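Local coordinates for heme-binding protein A / AI-2 binding protein A (Helicobacter pylori SS1, PDB 6OFQ) that binds peptides such as STSA and probably delivers them, as a periplasmic substrate-binding protein, to an ABC transporter, at residues K374-A388 and K414-A426. Residues are numbered along the deposited sequence; the frame is centred on the assembly and turned at random. Where two conformers were deposited one is given.
Sequences KTTIFTTSTRNPKGA and KRTGLGEHEMAFA
Ile377 pairs with Met423 and Phe378 with Ala424 as parallel bridges; the axes of strands 374-380 and 423-426 run 25° apart and approach to 4.5 Å. The register rests on Met423, whose N donates to Thr376 O and whose O accepts from Phe378 N (2.9 Å); Phe425 N to Phe378 O is a weak third bond. Just before strand 423-426, Glu422 takes at OE1 a hydrogen bond from Thr375 OG1 (2.7 Å), which stands anti to its own N (chi1 -168°) and comes from above the carboxylate plane. Two waters also donate to this carboxylate, one bridging OE1 to Lys374 O, the other joining OE2 to Thr376 OG1, so three bonds fix its rotation. On the Ile377 face, Met423 CE lies 4.0 Å from both Ile377 CB and Thr375 CG2. The Phe378 ring turns to the other face, where His421 CB sits over it as a CH-pi contact (4.0 Å to the centroid) and Arg415 CB meets its edge. Past the strand end, Arg383, its chain bent at chi3, lays its guanidinium flat on Phe425, planes 4° apart and centres 4.1 Å apart, a cation-pi stack; Ala388 N approaches that ring's edge. Strand 400-407 flanks 374-380 on its other side, also parallel. Helices 386-396 and 409-417 link the three strands in two successive beta-alpha-beta crossovers, an alpha/beta arrangement consistent with a lobe of a type II periplasmic binding protein.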
loop_
_atom_site.group_PDB
_atom_site.type_symbol
_atom_site.label_atom_id
_atom_site.label_comp_id
_atom_site.label_asym_id
_atom_site.label_seq_id
_atom_site.Cartn_x
_atom_site.Cartn_y
_atom_site.Cartn_z
ATOM N N LYS A 374 -2.224 -30.559 10.469
ATOM C CA LYS A 374 -3.221 -29.533 10.716
ATOM C C LYS A 374 -2.561 -28.146 10.726
ATOM O O LYS A 374 -1.460 -27.974 11.235
ATOM C CB LYS A 374 -3.933 -29.784 12.047
ATOM C CG LYS A 374 -4.650 -31.128 12.010
ATOM C CD LYS A 374 -5.451 -31.495 13.257
ATOM C CE LYS A 374 -6.266 -32.718 12.830
ATOM N NZ LYS A 374 -6.959 -33.503 13.890
ATOM N N THR A 375 -3.292 -27.167 10.197
ATOM C CA THR A 375 -2.835 -25.778 10.175
ATOM C C THR A 375 -4.009 -24.810 10.156
ATOM O O THR A 375 -5.169 -25.276 10.222
ATOM C CB THR A 375 -1.882 -25.593 8.991
ATOM O OG1 THR A 375 -1.219 -24.330 9.111
ATOM C CG2 THR A 375 -2.603 -25.621 7.667
ATOM N N THR A 376 -3.727 -23.511 10.081
ATOM C CA THR A 376 -4.736 -22.489 10.189
ATOM C C THR A 376 -4.440 -21.493 9.084
ATOM O O THR A 376 -3.269 -21.302 8.712
ATOM C CB THR A 376 -4.659 -21.819 11.549
ATOM O OG1 THR A 376 -5.043 -22.781 12.544
ATOM C CG2 THR A 376 -5.597 -20.667 11.687
ATOM N N ILE A 377 -5.471 -20.947 8.478
ATOM C CA ILE A 377 -5.336 -19.820 7.555
ATOM C C ILE A 377 -6.081 -18.663 8.162
ATOM O O ILE A 377 -7.214 -18.787 8.644
ATOM C CB ILE A 377 -5.849 -20.151 6.153
ATOM C CG1 ILE A 377 -5.491 -19.022 5.165
ATOM C CG2 ILE A 377 -7.337 -20.420 6.069
ATOM C CD1 ILE A 377 -5.695 -19.426 3.731
ATOM N N PHE A 378 -5.501 -17.471 8.105
ATOM C CA PHE A 378 -6.179 -16.247 8.482
ATOM C C PHE A 378 -6.758 -15.621 7.230
ATOM O O PHE A 378 -6.068 -15.628 6.188
ATOM C CB PHE A 378 -5.219 -15.189 9.061
ATOM C CG PHE A 378 -4.770 -15.385 10.475
ATOM C CD1 PHE A 378 -4.956 -16.576 11.124
ATOM C CD2 PHE A 378 -4.090 -14.392 11.149
ATOM C CE1 PHE A 378 -4.588 -16.769 12.450
ATOM C CE2 PHE A 378 -3.758 -14.571 12.472
ATOM C CZ PHE A 378 -3.942 -15.760 13.104
ATOM N N THR A 379 -7.968 -15.083 7.345
ATOM C CA THR A 379 -8.572 -14.290 6.283
ATOM C C THR A 379 -9.284 -13.111 6.928
ATOM O O THR A 379 -9.426 -13.057 8.156
ATOM C CB THR A 379 -9.539 -15.171 5.485
ATOM O OG1 THR A 379 -9.993 -14.429 4.340
ATOM C CG2 THR A 379 -10.735 -15.634 6.287
ATOM N N THR A 380 -9.629 -12.119 6.111
ATOM C CA THR A 380 -10.373 -10.957 6.569
ATOM C C THR A 380 -11.856 -11.103 6.371
ATOM O O THR A 380 -12.335 -11.902 5.559
ATOM C CB THR A 380 -10.015 -9.690 5.782
ATOM O OG1 THR A 380 -10.549 -9.780 4.455
ATOM C CG2 THR A 380 -8.508 -9.502 5.681
ATOM N N SER A 381 -12.577 -10.324 7.167
ATOM C CA SER A 381 -14.040 -10.374 7.074
ATOM C C SER A 381 -14.569 -9.843 5.740
ATOM O O SER A 381 -15.632 -10.272 5.291
ATOM C CB SER A 381 -14.675 -9.577 8.222
ATOM O OG SER A 381 -14.201 -8.262 8.181
ATOM N N THR A 382 -13.864 -8.940 5.088
ATOM C CA THR A 382 -14.416 -8.318 3.898
ATOM C C THR A 382 -13.965 -9.020 2.624
ATOM O O THR A 382 -14.565 -8.759 1.588
ATOM C CB THR A 382 -14.083 -6.825 3.845
ATOM O OG1 THR A 382 -12.673 -6.647 3.977
ATOM C CG2 THR A 382 -14.848 -6.110 4.972
ATOM N N ARG A 383 -12.959 -9.886 2.663
ATOM C CA ARG A 383 -12.567 -10.677 1.488
ATOM C C ARG A 383 -13.753 -11.555 1.121
ATOM O O ARG A 383 -14.526 -11.922 1.989
ATOM C CB ARG A 383 -11.434 -11.655 1.834
ATOM C CG ARG A 383 -10.043 -11.062 1.709
ATOM C CD ARG A 383 -9.009 -12.178 1.873
ATOM N NE ARG A 383 -9.029 -12.940 0.631
ATOM C CZ ARG A 383 -8.342 -12.560 -0.445
ATOM N NH1 ARG A 383 -7.526 -11.503 -0.398
ATOM N NH2 ARG A 383 -8.487 -13.258 -1.557
ATOM N N ASN A 384 -13.789 -12.073 -0.095
ATOM C CA ASN A 384 -14.793 -13.085 -0.412
ATOM C C ASN A 384 -14.533 -14.342 0.413
ATOM O O ASN A 384 -13.428 -14.849 0.286
ATOM C CB ASN A 384 -14.611 -13.373 -1.888
ATOM C CG ASN A 384 -15.699 -14.230 -2.484
ATOM O OD1 ASN A 384 -16.352 -15.009 -1.814
ATOM N ND2 ASN A 384 -15.902 -14.048 -3.783
ATOM N N PRO A 385 -15.491 -14.895 1.175
ATOM C CA PRO A 385 -15.286 -16.070 2.003
ATOM C C PRO A 385 -14.879 -17.311 1.186
ATOM O O PRO A 385 -14.252 -18.199 1.747
ATOM C CB PRO A 385 -16.564 -16.260 2.819
ATOM C CG PRO A 385 -17.534 -15.301 2.245
ATOM C CD PRO A 385 -16.797 -14.274 1.445
ATOM N N LYS A 386 -15.208 -17.311 -0.095
ATOM C CA LYS A 386 -14.858 -18.371 -1.028
ATOM C C LYS A 386 -13.372 -18.656 -1.081
ATOM O O LYS A 386 -12.951 -19.784 -1.340
ATOM C CB LYS A 386 -15.405 -18.128 -2.449
ATOM C CG LYS A 386 -16.893 -18.411 -2.586
ATOM C CD LYS A 386 -17.407 -18.453 -4.026
ATOM C CE LYS A 386 -17.206 -17.118 -4.734
ATOM N NZ LYS A 386 -18.465 -16.508 -5.245
ATOM N N GLY A 387 -12.546 -17.637 -0.852
ATOM C CA GLY A 387 -11.129 -17.800 -1.045
ATOM C C GLY A 387 -10.524 -18.739 -0.025
ATOM O O GLY A 387 -9.835 -19.664 -0.435
ATOM N N ALA A 388 -10.771 -18.522 1.250
ATOM C CA ALA A 388 -10.280 -19.393 2.300
ATOM C C ALA A 388 -10.869 -20.786 2.129
ATOM O O ALA A 388 -10.170 -21.743 2.364
ATOM C CB ALA A 388 -10.498 -18.831 3.676
ATOM N N LYS A 414 -2.815 -6.244 12.490
ATOM C CA LYS A 414 -2.015 -6.288 13.720
ATOM C C LYS A 414 -1.469 -7.696 13.959
ATOM O O LYS A 414 -0.260 -7.937 14.169
ATOM C CB LYS A 414 -2.904 -5.851 14.899
ATOM C CG LYS A 414 -2.210 -5.870 16.259
ATOM C CD LYS A 414 -3.110 -5.578 17.472
ATOM C CE LYS A 414 -2.258 -5.703 18.732
ATOM N NZ LYS A 414 -1.005 -4.868 18.822
ATOM N N ARG A 415 -2.344 -8.703 13.860
ATOM C CA ARG A 415 -1.960 -10.074 14.184
ATOM C C ARG A 415 -0.981 -10.627 13.157
ATOM O O ARG A 415 -0.003 -11.263 13.529
ATOM C CB ARG A 415 -3.167 -10.977 14.275
ATOM C CG ARG A 415 -4.115 -10.594 15.384
ATOM C CD ARG A 415 -5.292 -11.539 15.470
ATOM N NE ARG A 415 -6.196 -11.249 16.606
ATOM C CZ ARG A 415 -5.989 -11.653 17.848
ATOM N NH1 ARG A 415 -4.920 -12.341 18.205
ATOM N NH2 ARG A 415 -6.881 -11.347 18.795
ATOM N N THR A 416 -1.197 -10.386 11.843
ATOM C CA THR A 416 -0.234 -10.835 10.851
ATOM C C THR A 416 1.098 -10.054 10.972
ATOM O O THR A 416 2.167 -10.619 10.763
ATOM C CB THR A 416 -0.808 -10.730 9.400
ATOM O OG1 THR A 416 -1.166 -9.365 9.108
ATOM C CG2 THR A 416 -1.956 -11.702 9.161
ATOM N N GLY A 417 1.025 -8.771 11.326
ATOM C CA GLY A 417 2.261 -8.021 11.541
ATOM C C GLY A 417 3.170 -8.591 12.611
ATOM O O GLY A 417 4.366 -8.378 12.614
ATOM N N LEU A 418 2.538 -9.220 13.599
ATOM C CA LEU A 418 3.194 -9.872 14.741
ATOM C C LEU A 418 3.538 -11.316 14.535
ATOM O O LEU A 418 3.988 -12.007 15.470
ATOM C CB LEU A 418 2.380 -9.663 16.003
ATOM C CG LEU A 418 2.246 -8.231 16.463
ATOM C CD1 LEU A 418 1.365 -8.123 17.698
ATOM C CD2 LEU A 418 3.613 -7.617 16.741
ATOM N N GLY A 419 3.256 -11.884 13.346
ATOM C CA GLY A 419 3.600 -13.257 13.051
ATOM C C GLY A 419 2.666 -14.305 13.639
ATOM O O GLY A 419 3.095 -15.457 13.756
ATOM N N GLU A 420 1.436 -13.933 13.985
ATOM C CA GLU A 420 0.550 -14.884 14.631
ATOM C C GLU A 420 0.083 -15.994 13.701
ATOM O O GLU A 420 -0.286 -17.102 14.129
ATOM C CB GLU A 420 -0.652 -14.171 15.262
ATOM C CG GLU A 420 -0.219 -13.313 16.416
ATOM C CD GLU A 420 -1.351 -12.629 17.140
ATOM O OE1 GLU A 420 -2.518 -12.974 16.912
ATOM O OE2 GLU A 420 -1.065 -11.706 17.918
ATOM N N HIS A 421 0.040 -15.688 12.393
ATOM C CA HIS A 421 -0.506 -16.644 11.438
ATOM C C HIS A 421 0.497 -17.744 11.130
ATOM O O HIS A 421 1.714 -17.589 11.279
ATOM C CB HIS A 421 -0.788 -15.919 10.120
ATOM C CG HIS A 421 0.371 -15.187 9.547
ATOM N ND1 HIS A 421 0.884 -14.072 10.174
ATOM C CD2 HIS A 421 1.182 -15.457 8.490
ATOM C CE1 HIS A 421 1.945 -13.663 9.512
ATOM N NE2 HIS A 421 2.134 -14.455 8.486
ATOM N N GLU A 422 -0.051 -18.801 10.533
ATOM C CA GLU A 422 0.707 -19.866 9.855
ATOM C C GLU A 422 0.618 -19.576 8.370
ATOM O O GLU A 422 1.630 -19.462 7.684
ATOM C CB GLU A 422 0.189 -21.263 10.231
ATOM C CG GLU A 422 0.391 -21.653 11.691
ATOM C CD GLU A 422 -0.200 -23.027 11.895
ATOM O OE1 GLU A 422 0.266 -24.069 11.394
ATOM O OE2 GLU A 422 -1.213 -23.036 12.583
ATOM N N MET A 423 -0.587 -19.599 7.828
ATOM C CA MET A 423 -0.897 -19.108 6.483
ATOM C C MET A 423 -1.839 -17.894 6.580
ATOM O O MET A 423 -2.684 -17.805 7.493
ATOM C CB MET A 423 -1.581 -20.212 5.686
ATOM C CG MET A 423 -0.827 -21.525 5.707
ATOM S SD MET A 423 -1.433 -22.757 4.546
ATOM C CE MET A 423 -3.135 -22.774 4.980
ATOM N N ALA A 424 -1.747 -16.969 5.629
ATOM C CA ALA A 424 -2.656 -15.821 5.648
ATOM C C ALA A 424 -2.692 -15.245 4.226
ATOM O O ALA A 424 -1.671 -15.277 3.537
ATOM C CB ALA A 424 -2.117 -14.777 6.610
ATOM N N PHE A 425 -3.831 -14.734 3.823
ATOM C CA PHE A 425 -3.853 -13.939 2.590
ATOM C C PHE A 425 -3.067 -12.641 2.757
ATOM O O PHE A 425 -3.101 -12.029 3.828
ATOM C CB PHE A 425 -5.294 -13.650 2.182
ATOM C CG PHE A 425 -6.065 -14.842 1.704
ATOM C CD1 PHE A 425 -5.865 -15.403 0.479
ATOM C CD2 PHE A 425 -6.921 -15.484 2.535
ATOM C CE1 PHE A 425 -6.610 -16.467 0.011
ATOM C CE2 PHE A 425 -7.654 -16.573 2.117
ATOM C CZ PHE A 425 -7.466 -17.081 0.874
ATOM N N ALA A 426 -2.386 -12.257 1.675
ATOM C CA ALA A 426 -1.608 -11.039 1.718
ATOM C C ALA A 426 -1.835 -10.356 0.379
ATOM O O ALA A 426 -2.093 -11.004 -0.648
ATOM C CB ALA A 426 -0.131 -11.385 1.822
HETATM O O HOH W 1 -0.091 -26.341 12.774
HETATM O O HOH W 2 -3.115 -24.568 13.289
#